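Local coordinates for protein folylpolyglutamate synthase (FolC) (Helicobacter pylori, PDB 6K8C) that probably adds glutamate to dihydropteroate to make dihydrofolate, and further glutamates to reduced folates, using ATP, at residues G59-Q72 / N258-L271. Numbering follows the deposited sequence.
Sequences GSTGRFLTLLLADQ and NKQEVLKNLKPLNL
The chain at 258-271 runs antiparallel along one flank of the helix carrying Gly59 to Ala70, the backbones closest where Phe64 faces Leu269, Leu68 faces Leu266 and Ser60 faces Leu271, with Leu68 CA 6.9 Å from Leu266 CA. Leu269 fills the middle. With CG anti to the backbone N (chi1 172°) its branch reaches the helix, and chi2 (64°) sends CD2 over one face of the Phe64 ring in a CH-pi contact, 3.7 Å from the centroid, while CD1 turns to Arg63 CG, 3.5 Å away, and to Leu67 CD1. Leu269 CB meets the same ring at Phe64 CE1. Three residues earlier, Leu266 pushes CD1 against Leu67 CB and Leu68 CD2, and the latter methyl also meets Val262 CG2 at 3.8 Å.

Arg63 bends at chi2 and chi3, laying its guanidinium so that Leu271 CD2 covers one face, 3.5 Å from NH1. NE is hydrogen-bonded to His78, Phe92 makes a cation-pi contact, and NH1 gives a bond in the guanidinium plane to a water that donates to Asn270 O. Waters bridge the segments at the far end too: Asp71 OD2 takes a short 2.5 Å bond from a water that also donates to Val262 O, and a weak one from a water accepting from Lys267 N. Gln72 OE1 lies 3.1 Å from Asn258 ND2, the two amide planes nearly perpendicular; Asn258 OD1 accepts from Gln260 N, closing an Asx turn.

Helix 241-254 packs on Phe64 and Leu68, Tyr230 on Leu266 and Leu269. The segment 59-72 begins with the last residues of the P-loop of the Mur ligase middle domain and continues its helix, and 258-271 is the connection across it toward the C-terminal glutamate ligase domain.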
# COMPACT_ATOMS: atom_id res chain seq x y z
N GLY A 59 0.32 -1.50 3.30
CA GLY A 59 -0.01 -0.10 3.54
C GLY A 59 -0.43 0.17 4.97
O GLY A 59 0.08 1.10 5.61
N SER A 60 -1.36 -0.63 5.50
CA SER A 60 -1.84 -0.37 6.85
C SER A 60 -0.77 -0.71 7.89
O SER A 60 -0.61 0.02 8.87
CB SER A 60 -3.12 -1.16 7.13
OG SER A 60 -2.94 -2.54 6.89
N THR A 61 -0.05 -1.82 7.70
CA THR A 61 1.02 -2.17 8.64
C THR A 61 2.05 -1.05 8.73
O THR A 61 2.47 -0.65 9.82
CB THR A 61 1.69 -3.47 8.23
OG1 THR A 61 0.72 -4.52 8.12
CG2 THR A 61 2.76 -3.87 9.25
N GLY A 62 2.48 -0.53 7.58
CA GLY A 62 3.47 0.52 7.58
C GLY A 62 2.96 1.82 8.16
O GLY A 62 3.68 2.52 8.88
N ARG A 63 1.70 2.17 7.87
CA ARG A 63 1.17 3.43 8.36
C ARG A 63 0.89 3.36 9.86
O ARG A 63 1.08 4.36 10.57
CB ARG A 63 -0.09 3.82 7.58
CG ARG A 63 -0.60 5.24 7.89
CD ARG A 63 0.42 6.33 7.55
NE ARG A 63 0.80 6.28 6.14
CZ ARG A 63 0.09 6.82 5.16
NH1 ARG A 63 -1.02 7.49 5.41
NH2 ARG A 63 0.52 6.70 3.91
N PHE A 64 0.44 2.20 10.35
CA PHE A 64 0.27 2.01 11.79
C PHE A 64 1.59 2.22 12.52
O PHE A 64 1.65 2.93 13.53
CB PHE A 64 -0.27 0.61 12.08
CG PHE A 64 -1.77 0.52 12.16
CD1 PHE A 64 -2.50 1.48 12.83
CD2 PHE A 64 -2.43 -0.56 11.59
CE1 PHE A 64 -3.89 1.37 12.91
CE2 PHE A 64 -3.81 -0.67 11.66
CZ PHE A 64 -4.54 0.30 12.32
N LEU A 65 2.66 1.60 12.02
CA LEU A 65 3.98 1.80 12.61
C LEU A 65 4.38 3.27 12.56
O LEU A 65 4.89 3.82 13.54
CB LEU A 65 5.01 0.93 11.89
CG LEU A 65 6.48 1.08 12.29
CD1 LEU A 65 6.68 0.77 13.76
CD2 LEU A 65 7.36 0.19 11.44
N THR A 66 4.17 3.91 11.40
CA THR A 66 4.47 5.34 11.25
C THR A 66 3.74 6.18 12.29
O THR A 66 4.33 7.10 12.88
CB THR A 66 4.10 5.80 9.83
OG1 THR A 66 4.89 5.09 8.86
CG2 THR A 66 4.34 7.30 9.65
N LEU A 67 2.46 5.90 12.51
CA LEU A 67 1.68 6.67 13.48
C LEU A 67 2.19 6.46 14.90
O LEU A 67 2.27 7.41 15.68
CB LEU A 67 0.20 6.31 13.38
CG LEU A 67 -0.48 6.69 12.06
CD1 LEU A 67 -1.94 6.23 12.03
CD2 LEU A 67 -0.36 8.20 11.78
N LEU A 68 2.53 5.22 15.25
CA LEU A 68 3.06 4.95 16.59
C LEU A 68 4.37 5.69 16.82
O LEU A 68 4.58 6.29 17.88
CB LEU A 68 3.24 3.44 16.79
CG LEU A 68 1.98 2.59 16.86
CD1 LEU A 68 2.31 1.13 16.60
CD2 LEU A 68 1.28 2.76 18.20
N LEU A 69 5.27 5.65 15.83
CA LEU A 69 6.54 6.35 15.97
C LEU A 69 6.34 7.86 16.07
O LEU A 69 6.96 8.52 16.91
CB LEU A 69 7.46 6.01 14.79
CG LEU A 69 7.90 4.54 14.74
CD1 LEU A 69 8.53 4.19 13.39
CD2 LEU A 69 8.86 4.24 15.87
N ALA A 70 5.45 8.41 15.23
CA ALA A 70 5.16 9.84 15.29
C ALA A 70 4.60 10.24 16.65
O ALA A 70 4.85 11.35 17.12
CB ALA A 70 4.19 10.22 14.17
N ASP A 71 3.84 9.34 17.29
CA ASP A 71 3.30 9.61 18.62
C ASP A 71 4.38 9.68 19.69
O ASP A 71 4.11 10.18 20.79
CB ASP A 71 2.28 8.53 19.00
CG ASP A 71 0.85 8.97 18.77
OD1 ASP A 71 0.65 10.14 18.37
OD2 ASP A 71 -0.07 8.16 18.99
N GLN A 72 5.58 9.19 19.41
CA GLN A 72 6.72 9.36 20.29
C GLN A 72 7.57 10.56 19.91
O GLN A 72 8.74 10.64 20.32
CB GLN A 72 7.58 8.09 20.31
CG GLN A 72 6.83 6.88 20.80
CD GLN A 72 6.30 7.07 22.21
OE1 GLN A 72 6.97 7.65 23.06
NE2 GLN A 72 5.09 6.58 22.46
N ASN A 258 10.65 1.52 25.57
CA ASN A 258 9.36 2.19 25.72
C ASN A 258 8.37 1.24 26.37
O ASN A 258 8.09 0.15 25.85
CB ASN A 258 8.84 2.66 24.36
CG ASN A 258 7.65 3.59 24.49
OD1 ASN A 258 6.58 3.18 24.93
ND2 ASN A 258 7.83 4.85 24.10
N LYS A 259 7.82 1.65 27.52
CA LYS A 259 6.84 0.84 28.24
C LYS A 259 5.49 1.55 28.37
O LYS A 259 4.71 1.23 29.27
CB LYS A 259 7.38 0.45 29.62
CG LYS A 259 8.65 -0.38 29.56
CD LYS A 259 8.40 -1.73 28.91
CE LYS A 259 9.50 -2.73 29.23
NZ LYS A 259 10.40 -2.97 28.07
N GLN A 260 5.20 2.49 27.48
CA GLN A 260 3.95 3.24 27.55
C GLN A 260 2.82 2.49 26.85
O GLN A 260 3.04 1.63 26.00
CB GLN A 260 4.13 4.62 26.92
CG GLN A 260 5.27 5.43 27.51
CD GLN A 260 5.72 6.56 26.59
OE1 GLN A 260 4.90 7.18 25.91
NE2 GLN A 260 7.02 6.82 26.57
N GLU A 261 1.59 2.83 27.24
CA GLU A 261 0.39 2.25 26.63
C GLU A 261 0.05 3.09 25.40
O GLU A 261 -0.77 4.01 25.44
CB GLU A 261 -0.76 2.21 27.63
CG GLU A 261 -1.65 0.98 27.52
CD GLU A 261 -2.59 1.03 26.33
OE1 GLU A 261 -2.79 2.13 25.76
OE2 GLU A 261 -3.14 -0.03 25.95
N VAL A 262 0.69 2.75 24.28
CA VAL A 262 0.66 3.61 23.11
C VAL A 262 -0.66 3.54 22.35
O VAL A 262 -0.96 4.44 21.55
CB VAL A 262 1.83 3.26 22.18
CG1 VAL A 262 3.15 3.56 22.88
CG2 VAL A 262 1.77 1.79 21.79
N LEU A 263 -1.47 2.50 22.56
CA LEU A 263 -2.73 2.39 21.85
C LEU A 263 -3.81 3.32 22.39
O LEU A 263 -4.76 3.62 21.67
CB LEU A 263 -3.24 0.95 21.89
CG LEU A 263 -2.35 -0.05 21.15
CD1 LEU A 263 -3.05 -1.39 21.03
CD2 LEU A 263 -1.96 0.50 19.78
N LYS A 264 -3.69 3.77 23.64
CA LYS A 264 -4.75 4.56 24.24
C LYS A 264 -4.96 5.88 23.50
O LYS A 264 -6.10 6.31 23.30
CB LYS A 264 -4.44 4.82 25.72
CG LYS A 264 -5.37 4.08 26.67
CD LYS A 264 -4.72 3.82 28.01
CE LYS A 264 -5.42 2.70 28.76
NZ LYS A 264 -4.57 2.12 29.84
N ASN A 265 -3.87 6.51 23.07
CA ASN A 265 -3.94 7.79 22.37
C ASN A 265 -3.61 7.67 20.89
O ASN A 265 -3.40 8.69 20.22
CB ASN A 265 -3.02 8.81 23.03
CG ASN A 265 -3.33 8.99 24.50
OD1 ASN A 265 -4.49 8.95 24.91
ND2 ASN A 265 -2.29 9.19 25.30
N LEU A 266 -3.53 6.45 20.35
CA LEU A 266 -3.30 6.29 18.92
C LEU A 266 -4.49 6.84 18.15
O LEU A 266 -5.64 6.50 18.45
CB LEU A 266 -3.07 4.82 18.58
CG LEU A 266 -2.77 4.49 17.11
CD1 LEU A 266 -1.49 5.18 16.66
CD2 LEU A 266 -2.68 2.98 16.90
N LYS A 267 -4.22 7.71 17.17
CA LYS A 267 -5.28 8.28 16.37
C LYS A 267 -5.86 7.21 15.44
O LYS A 267 -5.20 6.21 15.14
CB LYS A 267 -4.75 9.47 15.56
CG LYS A 267 -3.79 9.08 14.45
CD LYS A 267 -3.56 10.24 13.48
CE LYS A 267 -2.87 11.40 14.16
NZ LYS A 267 -2.61 12.52 13.21
N PRO A 268 -7.10 7.39 14.99
CA PRO A 268 -7.69 6.41 14.07
C PRO A 268 -6.94 6.37 12.75
O PRO A 268 -6.59 7.41 12.18
CB PRO A 268 -9.13 6.91 13.88
CG PRO A 268 -9.09 8.35 14.28
CD PRO A 268 -8.06 8.45 15.36
N LEU A 269 -6.69 5.16 12.26
CA LEU A 269 -5.97 5.00 11.00
C LEU A 269 -6.85 5.41 9.83
O LEU A 269 -7.99 4.96 9.70
CB LEU A 269 -5.51 3.55 10.81
CG LEU A 269 -4.92 3.27 9.43
CD1 LEU A 269 -3.65 4.09 9.22
CD2 LEU A 269 -4.65 1.79 9.20
N ASN A 270 -6.30 6.27 8.97
CA ASN A 270 -6.96 6.68 7.74
C ASN A 270 -5.95 6.56 6.61
O ASN A 270 -4.85 7.11 6.70
CB ASN A 270 -7.49 8.11 7.84
CG ASN A 270 -7.96 8.65 6.51
OD1 ASN A 270 -7.19 9.25 5.76
ND2 ASN A 270 -9.24 8.45 6.20
N LEU A 271 -6.32 5.84 5.56
CA LEU A 271 -5.51 5.73 4.37
C LEU A 271 -6.30 6.25 3.18
O LEU A 271 -7.49 5.96 3.05
CB LEU A 271 -5.08 4.28 4.10
CG LEU A 271 -4.05 3.67 5.04
CD1 LEU A 271 -3.78 2.22 4.63
CD2 LEU A 271 -2.77 4.49 5.03
O HOH W 1 -2.69 8.29 7.74
O HOH W 2 0.51 6.22 20.43
O HOH W 3 -1.60 9.04 16.79